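Local coordinates for ferredoxin-NADP reductase (Neisseria gonorrhoeae, PDB 5UFA), which probably transfers electrons between NADP(H) and ferredoxin or flavodoxin through its bound FAD, at residues Ile132-Ser137 with Met230-Pro235. Numbering follows the deposited sequence.
With NAP (NADP nicotinamide-adenine-dinucleotide phosphate), chain E.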
loop_
_atom_site.group_PDB
_atom_site.type_symbol
_atom_site.label_atom_id
_atom_site.label_comp_id
_atom_site.label_asym_id
_atom_site.label_seq_id
_atom_site.Cartn_x
_atom_site.Cartn_y
_atom_site.Cartn_z
ATOM N N ILE A 132 2.075 -2.116 -0.720
ATOM C CA ILE A 132 2.713 -0.849 -0.380
ATOM C C ILE A 132 1.919 0.313 -0.944
ATOM O O ILE A 132 1.964 1.420 -0.395
ATOM C CB ILE A 132 4.167 -0.804 -0.893
ATOM C CG1 ILE A 132 4.921 0.359 -0.256
ATOM C CG2 ILE A 132 4.216 -0.665 -2.408
ATOM C CD1 ILE A 132 6.433 0.432 -0.645
ATOM N N ALA A 133 1.148 0.062 -2.002
ATOM C CA ALA A 133 0.510 1.134 -2.764
ATOM C C ALA A 133 -0.286 2.117 -1.901
ATOM O O ALA A 133 -0.029 3.331 -1.993
ATOM C CB ALA A 133 -0.348 0.498 -3.868
ATOM N N PRO A 134 -1.248 1.697 -1.071
ATOM C CA PRO A 134 -2.007 2.699 -0.306
ATOM C C PRO A 134 -1.135 3.506 0.624
ATOM O O PRO A 134 -1.407 4.695 0.852
ATOM C CB PRO A 134 -3.036 1.863 0.469
ATOM C CG PRO A 134 -2.428 0.501 0.539
ATOM C CD PRO A 134 -1.624 0.321 -0.701
ATOM N N PHE A 135 -0.080 2.906 1.159
ATOM C CA PHE A 135 0.747 3.650 2.093
ATOM C C PHE A 135 1.512 4.762 1.386
ATOM O O PHE A 135 1.746 5.818 1.981
ATOM C CB PHE A 135 1.683 2.684 2.833
ATOM C CG PHE A 135 0.946 1.660 3.657
ATOM C CD1 PHE A 135 -0.171 2.024 4.387
ATOM C CD2 PHE A 135 1.355 0.344 3.700
ATOM C CE1 PHE A 135 -0.875 1.092 5.136
ATOM C CE2 PHE A 135 0.673 -0.590 4.463
ATOM C CZ PHE A 135 -0.452 -0.214 5.181
ATOM N N LEU A 136 1.851 4.573 0.103
ATOM C CA LEU A 136 2.495 5.647 -0.655
ATOM C C LEU A 136 1.584 6.855 -0.746
ATOM O O LEU A 136 2.046 7.993 -0.653
ATOM C CB LEU A 136 2.851 5.186 -2.061
ATOM C CG LEU A 136 3.873 4.069 -2.133
ATOM C CD1 LEU A 136 3.991 3.597 -3.586
ATOM C CD2 LEU A 136 5.193 4.575 -1.560
ATOM N N SER A 137 0.285 6.634 -0.948
ATOM C CA SER A 137 -0.627 7.772 -0.963
ATOM C C SER A 137 -0.797 8.360 0.437
ATOM O O SER A 137 -0.852 9.590 0.602
ATOM C CB SER A 137 -1.969 7.366 -1.552
ATOM O OG SER A 137 -2.864 8.454 -1.517
ATOM N N MET A 230 -0.749 -0.305 10.722
ATOM C CA MET A 230 -1.516 -0.535 9.504
ATOM C C MET A 230 -0.944 -1.774 8.832
ATOM O O MET A 230 0.282 -1.923 8.752
ATOM C CB MET A 230 -1.396 0.618 8.505
ATOM C CG MET A 230 -1.386 2.024 9.063
ATOM S SD MET A 230 -3.007 2.585 9.534
ATOM C CE MET A 230 -3.824 2.720 7.950
ATOM N N ILE A 231 -1.811 -2.643 8.315
ATOM C CA ILE A 231 -1.375 -3.865 7.639
ATOM C C ILE A 231 -2.068 -3.975 6.294
ATOM O O ILE A 231 -3.301 -3.991 6.228
ATOM C CB ILE A 231 -1.663 -5.134 8.457
ATOM C CG1 ILE A 231 -1.374 -4.919 9.955
ATOM C CG2 ILE A 231 -0.828 -6.289 7.892
ATOM C CD1 ILE A 231 -1.752 -6.110 10.831
ATOM N N CYS A 232 -1.282 -4.121 5.228
ATOM C CA CYS A 232 -1.877 -4.349 3.915
ATOM C C CYS A 232 -0.987 -5.254 3.080
ATOM O O CYS A 232 0.174 -4.941 2.804
ATOM C CB CYS A 232 -2.121 -3.036 3.191
ATOM S SG CYS A 232 -2.832 -3.286 1.536
ATOM N N GLY A 233 -1.547 -6.353 2.619
ATOM C CA GLY A 233 -0.769 -7.195 1.737
ATOM C C GLY A 233 -1.417 -8.541 1.568
ATOM O O GLY A 233 -2.647 -8.667 1.619
ATOM N N ASN A 234 -0.567 -9.540 1.334
ATOM C CA ASN A 234 -1.013 -10.906 1.149
ATOM C C ASN A 234 -1.963 -11.315 2.278
ATOM O O ASN A 234 -1.610 -11.190 3.457
ATOM C CB ASN A 234 0.198 -11.828 1.120
ATOM C CG ASN A 234 -0.171 -13.267 0.807
ATOM O OD1 ASN A 234 -1.060 -13.864 1.427
ATOM N ND2 ASN A 234 0.543 -13.844 -0.144
ATOM N N PRO A 235 -3.149 -11.824 1.956
ATOM C CA PRO A 235 -4.092 -12.228 3.006
ATOM C C PRO A 235 -3.509 -13.164 4.057
ATOM O O PRO A 235 -3.887 -13.066 5.234
ATOM C CB PRO A 235 -5.212 -12.903 2.202
ATOM C CG PRO A 235 -5.141 -12.255 0.853
ATOM C CD PRO A 235 -3.699 -11.996 0.602
HETATM P PA NAP E . 3.612 -12.470 -2.327
HETATM O O1A NAP E . 2.512 -12.142 -1.404
HETATM O O2A NAP E . 3.610 -13.975 -2.684
HETATM O O5B NAP E . 5.054 -12.085 -1.677
HETATM C C5B NAP E . 5.340 -10.752 -1.217
HETATM C C4B NAP E . 5.913 -10.879 0.170
HETATM O O4B NAP E . 4.924 -11.417 1.084
HETATM C C3B NAP E . 7.133 -11.794 0.299
HETATM O O3B NAP E . 8.057 -11.168 1.182
HETATM C C2B NAP E . 6.547 -13.031 0.979
HETATM O O2B NAP E . 7.476 -13.866 1.701
HETATM C C1B NAP E . 5.563 -12.361 1.919
HETATM N N9A NAP E . 4.585 -13.281 2.485
HETATM C C8A NAP E . 3.861 -14.234 1.819
HETATM N N7A NAP E . 3.072 -14.945 2.588
HETATM C C5A NAP E . 3.300 -14.429 3.855
HETATM C C6A NAP E . 2.812 -14.790 5.125
HETATM N N6A NAP E . 1.951 -15.787 5.335
HETATM N N1A NAP E . 3.280 -14.109 6.194
HETATM C C2A NAP E . 4.180 -13.140 5.996
HETATM N N3A NAP E . 4.713 -12.713 4.846
HETATM C C4A NAP E . 4.229 -13.403 3.807
HETATM O O3 NAP E . 3.418 -11.601 -3.643
HETATM P PN NAP E . 4.313 -11.467 -4.956
HETATM O O1N NAP E . 4.189 -10.105 -5.520
HETATM O O2N NAP E . 5.664 -11.982 -4.642
HETATM O O5D NAP E . 3.510 -12.451 -5.915
HETATM C C5D NAP E . 3.708 -12.455 -7.346
HETATM C C4D NAP E . 3.119 -13.717 -7.934
HETATM O O4D NAP E . 3.919 -14.864 -7.558
HETATM C C3D NAP E . 1.693 -14.052 -7.491
HETATM O O3D NAP E . 1.026 -14.753 -8.528
HETATM C C2D NAP E . 1.928 -15.006 -6.326
HETATM O O2D NAP E . 0.791 -15.807 -6.021
HETATM C C1D NAP E . 3.121 -15.792 -6.866
HETATM N N1N NAP E . 3.966 -16.424 -5.763
HETATM C C2N NAP E . 4.976 -15.655 -5.320
HETATM C C3N NAP E . 5.783 -16.099 -4.292
HETATM C C7N NAP E . 6.842 -15.205 -3.727
HETATM O O7N NAP E . 7.583 -15.631 -2.854
HETATM N N7N NAP E . 6.945 -13.977 -4.215
HETATM C C4N NAP E . 5.541 -17.354 -3.749
HETATM C C5N NAP E . 4.494 -18.124 -4.227
HETATM C C6N NAP E . 3.710 -17.640 -5.242
HETATM P P2B NAP E . 8.132 -15.159 0.965
HETATM O O1X NAP E . 8.989 -14.662 -0.157
HETATM O O2X NAP E . 8.872 -15.892 2.092
HETATM O O3X NAP E . 7.001 -16.050 0.434
#
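Apolar packing between F135 and the pair M230 and C232 carries the contact. CE1 of the F135 ring lies 3.4 Å from CB of M230, while CZ lies 3.8 Å from CB of C232, so the far end of the ring spans two residues whose CB atoms emerge on the same face of the strand. Both approaches are oblique to the ring; the backbone N of I231, between them, sits at its edge. The CB bond of F135 points toward the strand, and chi1 of -62°, CG anti to the carbonyl carbon, brings CE1 and CZ onto M230 and C232. P134 adds a second point, its CG 3.9 Å from SG of C232. Helix 133-137 thus packs on strand 230-233 within the parallel-sheet NADP-binding domain of the ferredoxin reductase fold; the two short axes approach to 9.5 Å, with N-to-C directions 134° apart, nearer antiparallel than parallel. M125 and C127 of the neighbouring strand 122-128 also touch F135, and the FAD contacts A133. Polar interactions gather past the strand end, at the bound NADP. N234 ND2 donates to NADP O1A, on the adenosine-side phosphate of the diphosphate bridge, over 2.9 Å in a nearly straight bond (172°). Its OD1 accepts from the backbone N of E236, N-capping helix 235-247.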